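PDB 7ADK: lipoprotein from Mycoplasma mycoides subsp. capri, which probably acts as a surface-attached peptidase of the PA clan, the chymotrypsin-like group, and is bound here to another protein. Local coordinates for residues A160-T165 with D169-K174; K816-Q819 with R825-M828; K835-A838 with G843-D846. All coordinates share one frame; numbering follows the deposited sequence.

Contact 1: residues A160-T165 with D169-K174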
ATOM      1  N   ALA B 160      -5.380 -29.520  14.632  1.00 91.32           N
ATOM      2  CA  ALA B 160      -5.610 -30.672  13.755  1.00 91.32           C
ATOM      3  C   ALA B 160      -4.304 -31.348  13.281  1.00 91.32           C
ATOM      4  O   ALA B 160      -4.211 -32.574  13.295  1.00 91.32           O
ATOM      5  CB  ALA B 160      -6.470 -30.207  12.582  1.00 91.32           C
ATOM      6  N   TYR B 161      -3.264 -30.573  12.987  1.00 85.48           N
ATOM      7  CA  TYR B 161      -1.914 -31.060  12.708  1.00 85.48           C
ATOM      8  C   TYR B 161      -1.286 -31.850  13.876  1.00 85.48           C
ATOM      9  O   TYR B 161      -0.475 -32.751  13.666  1.00 85.48           O
ATOM     10  CB  TYR B 161      -1.065 -29.840  12.346  1.00 85.48           C
ATOM     11  CG  TYR B 161       0.388 -30.153  12.087  1.00 85.48           C
ATOM     12  CD1 TYR B 161       0.808 -30.575  10.814  1.00 85.48           C
ATOM     13  CD2 TYR B 161       1.312 -30.057  13.136  1.00 85.48           C
ATOM     14  CE1 TYR B 161       2.152 -30.892  10.589  1.00 85.48           C
ATOM     15  CE2 TYR B 161       2.653 -30.394  12.920  1.00 85.48           C
ATOM     16  CZ  TYR B 161       3.075 -30.802  11.643  1.00 85.48           C
ATOM     17  OH  TYR B 161       4.368 -31.120  11.426  1.00 85.48           O
ATOM     18  N   PHE B 162      -1.685 -31.549  15.114  1.00 87.14           N
ATOM     19  CA  PHE B 162      -1.279 -32.244  16.334  1.00 87.14           C
ATOM     20  C   PHE B 162      -2.253 -33.340  16.783  1.00 87.14           C
ATOM     21  O   PHE B 162      -1.989 -34.030  17.765  1.00 87.14           O
ATOM     22  CB  PHE B 162      -1.084 -31.241  17.459  1.00 87.14           C
ATOM     23  CG  PHE B 162      -0.149 -30.112  17.132  1.00 87.14           C
ATOM     24  CD1 PHE B 162       1.235 -30.311  17.206  1.00 87.14           C
ATOM     25  CD2 PHE B 162      -0.664 -28.882  16.709  1.00 87.14           C
ATOM     26  CE1 PHE B 162       2.100 -29.271  16.867  1.00 87.14           C
ATOM     27  CE2 PHE B 162       0.203 -27.853  16.350  1.00 87.14           C
ATOM     28  CZ  PHE B 162       1.582 -28.044  16.445  1.00 87.14           C
ATOM     29  N   GLY B 163      -3.384 -33.522  16.102  1.00 93.65           N
ATOM     30  CA  GLY B 163      -4.423 -34.477  16.500  1.00 93.65           C
ATOM     31  C   GLY B 163      -5.380 -34.000  17.601  1.00 93.65           C
ATOM     32  O   GLY B 163      -5.990 -34.828  18.275  1.00 93.65           O
ATOM     33  N   GLY B 164      -5.521 -32.688  17.792  1.00 94.98           N
ATOM     34  CA  GLY B 164      -6.393 -32.050  18.788  1.00 94.98           C
ATOM     35  C   GLY B 164      -5.627 -31.477  19.982  1.00 94.98           C
ATOM     36  O   GLY B 164      -4.413 -31.620  20.084  1.00 94.98           O
ATOM     37  N   THR B 165      -6.339 -30.832  20.902  1.00 96.32           N
ATOM     38  CA  THR B 165      -5.753 -30.103  22.044  1.00 96.32           C
ATOM     39  C   THR B 165      -4.923 -30.991  22.990  1.00 96.32           C
ATOM     40  O   THR B 165      -3.887 -30.573  23.502  1.00 96.32           O
ATOM     41  CB  THR B 165      -6.862 -29.337  22.782  1.00 96.32           C
ATOM     42  OG1 THR B 165      -6.340 -28.514  23.793  1.00 96.32           O
ATOM     43  CG2 THR B 165      -7.918 -30.228  23.439  1.00 96.32           C
ATOM     44  N   ASP B 169      -0.846 -30.549  23.563  1.00 90.64           N
ATOM     45  CA  ASP B 169      -0.250 -30.529  24.906  1.00 90.64           C
ATOM     46  C   ASP B 169       0.990 -31.417  25.016  1.00 90.64           C
ATOM     47  O   ASP B 169       1.991 -30.994  25.589  1.00 90.64           O
ATOM     48  CB  ASP B 169      -1.273 -30.973  25.964  1.00 90.64           C
ATOM     49  CG  ASP B 169      -2.185 -29.873  26.501  1.00 90.64           C
ATOM     50  OD1 ASP B 169      -1.890 -28.677  26.326  1.00 90.64           O
ATOM     51  OD2 ASP B 169      -3.163 -30.209  27.197  1.00 90.64           O
ATOM     52  N   GLU B 170       0.982 -32.627  24.463  1.00 89.95           N
ATOM     53  CA  GLU B 170       2.190 -33.465  24.482  1.00 89.95           C
ATOM     54  C   GLU B 170       3.313 -32.926  23.575  1.00 89.95           C
ATOM     55  O   GLU B 170       4.479 -33.058  23.929  1.00 89.95           O
ATOM     56  CB  GLU B 170       1.864 -34.934  24.206  1.00 89.95           C
ATOM     57  CG  GLU B 170       1.310 -35.215  22.813  1.00 89.95           C
ATOM     58  CD  GLU B 170       1.398 -36.689  22.427  1.00 89.95           C
ATOM     59  OE1 GLU B 170       2.022 -37.009  21.391  1.00 89.95           O
ATOM     60  OE2 GLU B 170       0.876 -37.539  23.177  1.00 89.95           O
ATOM     61  N   TYR B 171       3.009 -32.249  22.465  1.00 84.92           N
ATOM     62  CA  TYR B 171       4.015 -31.564  21.652  1.00 84.92           C
ATOM     63  C   TYR B 171       4.653 -30.397  22.421  1.00 84.92           C
ATOM     64  O   TYR B 171       5.864 -30.182  22.337  1.00 84.92           O
ATOM     65  CB  TYR B 171       3.418 -31.140  20.304  1.00 84.92           C
ATOM     66  CG  TYR B 171       4.446 -30.649  19.303  1.00 84.92           C
ATOM     67  CD1 TYR B 171       4.973 -31.494  18.310  1.00 84.92           C
ATOM     68  CD2 TYR B 171       4.886 -29.321  19.376  1.00 84.92           C
ATOM     69  CE1 TYR B 171       5.931 -31.011  17.399  1.00 84.92           C
ATOM     70  CE2 TYR B 171       5.865 -28.847  18.494  1.00 84.92           C
ATOM     71  CZ  TYR B 171       6.378 -29.683  17.489  1.00 84.92           C
ATOM     72  OH  TYR B 171       7.302 -29.179  16.635  1.00 84.92           O
ATOM     73  N   THR B 172       3.895 -29.677  23.253  1.00 86.63           N
ATOM     74  CA  THR B 172       4.478 -28.645  24.121  1.00 86.63           C
ATOM     75  C   THR B 172       5.472 -29.238  25.122  1.00 86.63           C
ATOM     76  O   THR B 172       6.485 -28.608  25.411  1.00 86.63           O
ATOM     77  CB  THR B 172       3.444 -27.786  24.877  1.00 86.63           C
ATOM     78  OG1 THR B 172       2.907 -28.438  26.001  1.00 86.63           O
ATOM     79  CG2 THR B 172       2.293 -27.301  24.036  1.00 86.63           C
ATOM     80  N   LYS B 173       5.230 -30.453  25.622  1.00 86.69           N
ATOM     81  CA  LYS B 173       6.057 -31.120  26.650  1.00 86.69           C
ATOM     82  C   LYS B 173       7.261 -31.893  26.090  1.00 86.69           C
ATOM     83  O   LYS B 173       8.266 -32.033  26.786  1.00 86.69           O
ATOM     84  CB  LYS B 173       5.163 -31.995  27.547  1.00 86.69           C
ATOM     85  CG  LYS B 173       4.176 -31.130  28.337  1.00 86.69           C
ATOM     86  CD  LYS B 173       3.306 -31.901  29.331  1.00 86.69           C
ATOM     87  CE  LYS B 173       2.415 -32.951  28.660  1.00 86.69           C
ATOM     88  NZ  LYS B 173       1.563 -33.640  29.651  1.00 86.69           N
ATOM     89  N   LYS B 174       7.212 -32.333  24.833  1.00 83.10           N
ATOM     90  CA  LYS B 174       8.329 -32.925  24.065  1.00 83.10           C
ATOM     91  C   LYS B 174       9.564 -32.016  24.001  1.00 83.10           C
ATOM     92  O   LYS B 174       9.445 -30.793  24.039  1.00 83.10           O
ATOM     93  CB  LYS B 174       7.828 -33.295  22.655  1.00 83.10           C
ATOM     94  CG  LYS B 174       7.064 -34.626  22.657  1.00 83.10           C
ATOM     95  CD  LYS B 174       6.388 -34.948  21.320  1.00 83.10           C
ATOM     96  CE  LYS B 174       5.415 -36.110  21.529  1.00 83.10           C
ATOM     97  NZ  LYS B 174       4.615 -36.455  20.340  1.00 83.10           N
TER

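Contact 2: residues K816-Q819 with R825-M828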
ATOM      1  N   LYS B 816      40.028 -21.698  12.914  1.00 85.78           N
ATOM      2  CA  LYS B 816      40.869 -22.881  12.649  1.00 85.78           C
ATOM      3  C   LYS B 816      40.874 -23.361  11.193  1.00 85.78           C
ATOM      4  O   LYS B 816      41.897 -23.842  10.723  1.00 85.78           O
ATOM      5  CB  LYS B 816      40.451 -23.980  13.635  1.00 85.78           C
ATOM      6  CG  LYS B 816      41.380 -25.195  13.626  1.00 85.78           C
ATOM      7  CD  LYS B 816      41.101 -26.143  14.795  1.00 85.78           C
ATOM      8  CE  LYS B 816      39.720 -26.798  14.726  1.00 85.78           C
ATOM      9  NZ  LYS B 816      39.515 -27.751  15.836  1.00 85.78           N
ATOM     10  N   ASP B 817      39.780 -23.196  10.454  1.00 86.89           N
ATOM     11  CA  ASP B 817      39.664 -23.603   9.045  1.00 86.89           C
ATOM     12  C   ASP B 817      39.750 -22.432   8.044  1.00 86.89           C
ATOM     13  O   ASP B 817      39.663 -22.642   6.847  1.00 86.89           O
ATOM     14  CB  ASP B 817      38.386 -24.431   8.880  1.00 86.89           C
ATOM     15  CG  ASP B 817      38.491 -25.751   9.641  1.00 86.89           C
ATOM     16  OD1 ASP B 817      39.277 -26.621   9.202  1.00 86.89           O
ATOM     17  OD2 ASP B 817      37.802 -25.923  10.667  1.00 86.89           O
ATOM     18  N   GLN B 818      39.918 -21.195   8.507  1.00 87.33           N
ATOM     19  CA  GLN B 818      39.857 -19.990   7.677  1.00 87.33           C
ATOM     20  C   GLN B 818      41.225 -19.671   7.030  1.00 87.33           C
ATOM     21  O   GLN B 818      42.276 -19.864   7.641  1.00 87.33           O
ATOM     22  CB  GLN B 818      39.227 -18.879   8.539  1.00 87.33           C
ATOM     23  CG  GLN B 818      38.863 -17.564   7.844  1.00 87.33           C
ATOM     24  CD  GLN B 818      40.010 -16.566   7.754  1.00 87.33           C
ATOM     25  OE1 GLN B 818      41.061 -16.702   8.356  1.00 87.33           O
ATOM     26  NE2 GLN B 818      39.864 -15.513   7.006  1.00 87.33           N
ATOM     27  N   GLN B 819      41.215 -19.194   5.780  1.00 86.49           N
ATOM     28  CA  GLN B 819      42.366 -19.026   4.869  1.00 86.49           C
ATOM     29  C   GLN B 819      43.418 -17.973   5.307  1.00 86.49           C
ATOM     30  O   GLN B 819      44.436 -17.790   4.648  1.00 86.49           O
ATOM     31  CB  GLN B 819      41.763 -18.775   3.473  1.00 86.49           C
ATOM     32  CG  GLN B 819      42.625 -18.310   2.288  1.00 86.49           C
ATOM     33  CD  GLN B 819      43.782 -19.200   1.863  1.00 86.49           C
ATOM     34  OE1 GLN B 819      44.262 -20.055   2.578  1.00 86.49           O
ATOM     35  NE2 GLN B 819      44.295 -19.023   0.674  1.00 86.49           N
ATOM     36  N   ARG B 825      38.934  -7.578   8.544  1.00 76.67           N
ATOM     37  CA  ARG B 825      40.109  -7.029   9.217  1.00 76.67           C
ATOM     38  C   ARG B 825      41.381  -7.193   8.402  1.00 76.67           C
ATOM     39  O   ARG B 825      42.115  -6.238   8.198  1.00 76.67           O
ATOM     40  CB  ARG B 825      40.244  -7.716  10.577  1.00 76.67           C
ATOM     41  CG  ARG B 825      41.378  -7.100  11.408  1.00 76.67           C
ATOM     42  CD  ARG B 825      41.627  -7.826  12.730  1.00 76.67           C
ATOM     43  NE  ARG B 825      41.919  -9.249  12.511  1.00 76.67           N
ATOM     44  CZ  ARG B 825      43.026  -9.780  12.042  1.00 76.67           C
ATOM     45  NH1 ARG B 825      44.099  -9.102  11.823  1.00 76.67           N
ATOM     46  NH2 ARG B 825      43.061 -11.038  11.766  1.00 76.67           N
ATOM     47  N   GLU B 826      41.669  -8.401   7.948  1.00 78.60           N
ATOM     48  CA  GLU B 826      42.947  -8.687   7.288  1.00 78.60           C
ATOM     49  C   GLU B 826      42.988  -8.238   5.815  1.00 78.60           C
ATOM     50  O   GLU B 826      44.063  -8.001   5.275  1.00 78.60           O
ATOM     51  CB  GLU B 826      43.351 -10.145   7.535  1.00 78.60           C
ATOM     52  CG  GLU B 826      42.488 -11.180   6.830  1.00 78.60           C
ATOM     53  CD  GLU B 826      42.488 -12.565   7.499  1.00 78.60           C
ATOM     54  OE1 GLU B 826      43.389 -12.882   8.307  1.00 78.60           O
ATOM     55  OE2 GLU B 826      41.553 -13.345   7.194  1.00 78.60           O
ATOM     56  N   VAL B 827      41.825  -8.038   5.189  1.00 74.75           N
ATOM     57  CA  VAL B 827      41.680  -7.258   3.953  1.00 74.75           C
ATOM     58  C   VAL B 827      41.953  -5.778   4.207  1.00 74.75           C
ATOM     59  O   VAL B 827      42.723  -5.145   3.488  1.00 74.75           O
ATOM     60  CB  VAL B 827      40.287  -7.472   3.354  1.00 74.75           C
ATOM     61  CG1 VAL B 827      39.949  -6.488   2.265  1.00 74.75           C
ATOM     62  CG2 VAL B 827      40.166  -8.869   2.776  1.00 74.75           C
ATOM     63  N   MET B 828      41.383  -5.204   5.257  1.00 76.43           N
ATOM     64  CA  MET B 828      41.560  -3.790   5.551  1.00 76.43           C
ATOM     65  C   MET B 828      42.978  -3.454   6.050  1.00 76.43           C
ATOM     66  O   MET B 828      43.492  -2.376   5.777  1.00 76.43           O
ATOM     67  CB  MET B 828      40.437  -3.322   6.483  1.00 76.43           C
ATOM     68  CG  MET B 828      40.296  -1.809   6.356  1.00 76.43           C
ATOM     69  SD  MET B 828      38.808  -1.086   7.066  1.00 76.43           S
ATOM     70  CE  MET B 828      39.165   0.657   6.775  1.00 76.43           C
TER

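Contact 3: residues K835-A838 with G843-D846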
ATOM      1  N   LYS B 835      46.693   2.410  10.168  1.00 87.19           N
ATOM      2  CA  LYS B 835      45.555   3.292  10.517  1.00 87.19           C
ATOM      3  C   LYS B 835      44.512   2.636  11.445  1.00 87.19           C
ATOM      4  O   LYS B 835      44.475   1.422  11.586  1.00 87.19           O
ATOM      5  CB  LYS B 835      44.921   3.869   9.232  1.00 87.19           C
ATOM      6  CG  LYS B 835      45.887   4.626   8.307  1.00 87.19           C
ATOM      7  CD  LYS B 835      46.613   5.787   8.984  1.00 87.19           C
ATOM      8  CE  LYS B 835      47.613   6.505   8.096  1.00 87.19           C
ATOM      9  NZ  LYS B 835      47.076   7.256   7.026  1.00 87.19           N
ATOM     10  N   LYS B 836      43.659   3.440  12.079  1.00 82.86           N
ATOM     11  CA  LYS B 836      42.546   3.041  12.967  1.00 82.86           C
ATOM     12  C   LYS B 836      41.198   2.973  12.227  1.00 82.86           C
ATOM     13  O   LYS B 836      41.057   3.499  11.127  1.00 82.86           O
ATOM     14  CB  LYS B 836      42.467   4.007  14.160  1.00 82.86           C
ATOM     15  CG  LYS B 836      43.707   3.955  15.065  1.00 82.86           C
ATOM     16  CD  LYS B 836      43.621   4.967  16.215  1.00 82.86           C
ATOM     17  CE  LYS B 836      44.797   4.885  17.200  1.00 82.86           C
ATOM     18  NZ  LYS B 836      46.064   5.345  16.609  1.00 82.86           N
ATOM     19  N   SER B 837      40.192   2.347  12.833  1.00 78.37           N
ATOM     20  CA  SER B 837      38.829   2.195  12.298  1.00 78.37           C
ATOM     21  C   SER B 837      37.800   2.236  13.428  1.00 78.37           C
ATOM     22  O   SER B 837      38.164   1.959  14.566  1.00 78.37           O
ATOM     23  CB  SER B 837      38.700   0.858  11.572  1.00 78.37           C
ATOM     24  OG  SER B 837      38.051   1.010  10.345  1.00 78.37           O
ATOM     25  N   ALA B 838      36.521   2.499  13.174  1.00 73.61           N
ATOM     26  CA  ALA B 838      35.504   2.490  14.225  1.00 73.61           C
ATOM     27  C   ALA B 838      35.302   1.105  14.889  1.00 73.61           C
ATOM     28  O   ALA B 838      35.095   1.038  16.100  1.00 73.61           O
ATOM     29  CB  ALA B 838      34.202   3.044  13.657  1.00 73.61           C
ATOM     30  N   GLY B 843      43.742  -0.559  15.718  1.00 85.09           N
ATOM     31  CA  GLY B 843      44.295  -0.977  14.423  1.00 85.09           C
ATOM     32  C   GLY B 843      43.936  -2.407  13.992  1.00 85.09           C
ATOM     33  O   GLY B 843      43.406  -3.208  14.761  1.00 85.09           O
ATOM     34  N   PHE B 844      44.212  -2.726  12.728  1.00 83.10           N
ATOM     35  CA  PHE B 844      43.830  -3.982  12.059  1.00 83.10           C
ATOM     36  C   PHE B 844      44.769  -5.177  12.303  1.00 83.10           C
ATOM     37  O   PHE B 844      44.539  -6.268  11.783  1.00 83.10           O
ATOM     38  CB  PHE B 844      43.734  -3.726  10.550  1.00 83.10           C
ATOM     39  CG  PHE B 844      42.896  -2.544  10.141  1.00 83.10           C
ATOM     40  CD1 PHE B 844      41.501  -2.646  10.145  1.00 83.10           C
ATOM     41  CD2 PHE B 844      43.507  -1.336   9.772  1.00 83.10           C
ATOM     42  CE1 PHE B 844      40.719  -1.536   9.810  1.00 83.10           C
ATOM     43  CE2 PHE B 844      42.723  -0.229   9.436  1.00 83.10           C
ATOM     44  CZ  PHE B 844      41.329  -0.321   9.474  1.00 83.10           C
ATOM     45  N   THR B 845      45.853  -5.005  13.053  1.00 87.06           N
ATOM     46  CA  THR B 845      46.866  -6.047  13.274  1.00 87.06           C
ATOM     47  C   THR B 845      46.345  -7.210  14.131  1.00 87.06           C
ATOM     48  O   THR B 845      45.441  -7.054  14.953  1.00 87.06           O
ATOM     49  CB  THR B 845      48.145  -5.448  13.869  1.00 87.06           C
ATOM     50  OG1 THR B 845      47.873  -4.790  15.079  1.00 87.06           O
ATOM     51  CG2 THR B 845      48.802  -4.443  12.943  1.00 87.06           C
ATOM     52  N   ASP B 846      46.898  -8.414  13.931  1.00 90.48           N
ATOM     53  CA  ASP B 846      46.356  -9.652  14.521  1.00 90.48           C
ATOM     54  C   ASP B 846      46.399  -9.682  16.059  1.00 90.48           C
ATOM     55  O   ASP B 846      45.529 -10.273  16.693  1.00 90.48           O
ATOM     56  CB  ASP B 846      47.111 -10.881  13.982  1.00 90.48           C
ATOM     57  CG  ASP B 846      47.244 -10.961  12.457  1.00 90.48           C
ATOM     58  OD1 ASP B 846      46.253 -10.854  11.745  1.00 90.48           O
ATOM     59  OD2 ASP B 846      48.347 -11.160  11.959  1.00 90.48           O
TER

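Contact 1: residues A160-T165 with D169-K174
D169 O is gripped by two donors from its own helix: T172 OG1 at 2.7 Å and, one residue on, K173 N at a looser 3.3 Å from the same oxygen. On the same residue, D169 N turns to 160-165 and donates to T165 O at 3.0 Å with an N-H...O angle of 161°. This is an i to i+4 bond in the first turn of helix 165-173, whose N-cap position is held by G164. Before it, 160-162 makes a single 3-10 turn, closed by G163 N donating to A160 O, and G163 and G164 reverse the chain so that F162 lies against the side of the helix it leads into. There the edge of the F162 ring meets the face of Y171 in a T-shaped pair, centroids 5.1 Å apart and planes at 61°. The leading atom is F162 CE1, 3.7 Å from Y171 CG and set toward the rim of the tyrosine ring. Y171 turns its CG anti to the backbone N (chi1 -170°), which presents that face to F162. Y161 CD2 lies over the centre of one face of the F162 ring. Y168 adds a further edge-to-face contact with F162, and L254 touches both F162 and Y171. D183 ties the hydroxyls together: its OD1 bonds Y161 OH and its OD2 bonds Y171 OH.

Contact 2: residues K816-Q819 with R825-M828
Q818 has an extended backbone and faces E826 in the first turn of helix 824-831, with no backbone bond joining the two segments. A side-chain hydrogen bond joins the loop after strand 807-809 to this turn: 816-819 belongs to the irregular connection, and the chain then bends round through K820 to S823 to enter the helix. Two buried polar side chains span the gap from opposite directions. Q818 NE2 donates to E826 OE2 at 2.8 Å, nearly straight, with an N-H...O angle of 160°. Amide and carboxylate are almost coplanar, 13° between their planes, and the donor approaches OE2 almost in line with its C-O bond. A bend at chi2 (-86°) turns the amide of Q818 to meet the extended E826 chain. E826 OE2 collects two further bonds from the residues just before the helix, S823 OG and K822 N, so three groups hold one oxygen and fix the carboxylate near the entrance of its own helix. Several donors on this atom would probably stabilise the charged form of the buried acid. The amide is fixed too: its OE1 accepts from K820 N, and its NE2 makes a weak second bond to K822 O. The remaining oxygen, E826 OE1, lies 3.9 Å from R825 NH2, a long charge contact in which the oxygen stands off the guanidinium plane, so only the charges meet.

Contact 3: residues K835-A838 with G843-D846
F844 leaves its backbone with CB directed across the line to 835-838, and CG stands anti to the carbonyl carbon (chi1 -51°), a turn that brings the ring end nearer to the other segment. Along one side of the ring, CD2 lies 3.4 Å from K835 O and CE2 lies 3.2 Å from the same K835 O. At the tip, CZ meets S837 CB at 3.6 Å, and on the other side CE1 lies 3.7 Å from S837 OG. The ring thus spans three residues of the opposing segment, from the carbonyl of K835 to the side chain of S837, without any hydrogen bond between the segments. Next to it, G843 CA packs at 3.7 Å on K835 O, near the point where the CA atoms of G843 and K836 come closest. The hydroxyl of S837, though beside the ring, is hydrogen-bonded with D430 OD2 and Y431 O. N829 of helix 824-831 also touches F844. K836 and A838 bond through their backbones to D433 and Y431, so the phenylalanine packs against a short, weakly bonded strand that pairs antiparallel with strand 421-433, in an antiparallel sheet consistent with the beta domains of PA-clan peptidases.

The three contacts follow one another along the chain without overlap. Contact 1 lies near the start of the modelled chain, its centre about 47 Å from that of contact 2 and about 53 Å from that of contact 3, and touches neither. Contacts 2 and 3 are neighbours, centres about 14 Å apart, because helix 824-831 leads into strand 836-837. R825 crosses to loop 843-846: its NH1 forms a salt bridge with D846 OD1 (2.8 Å) and probably a hydrogen bond with F844 O. M828 packs on F844. These two side chains tie helix to loop, strand 836-837 joins the antiparallel sheet through strand 421-433, and D169 of contact 1 packs on an aromatic side chain of the partner protein.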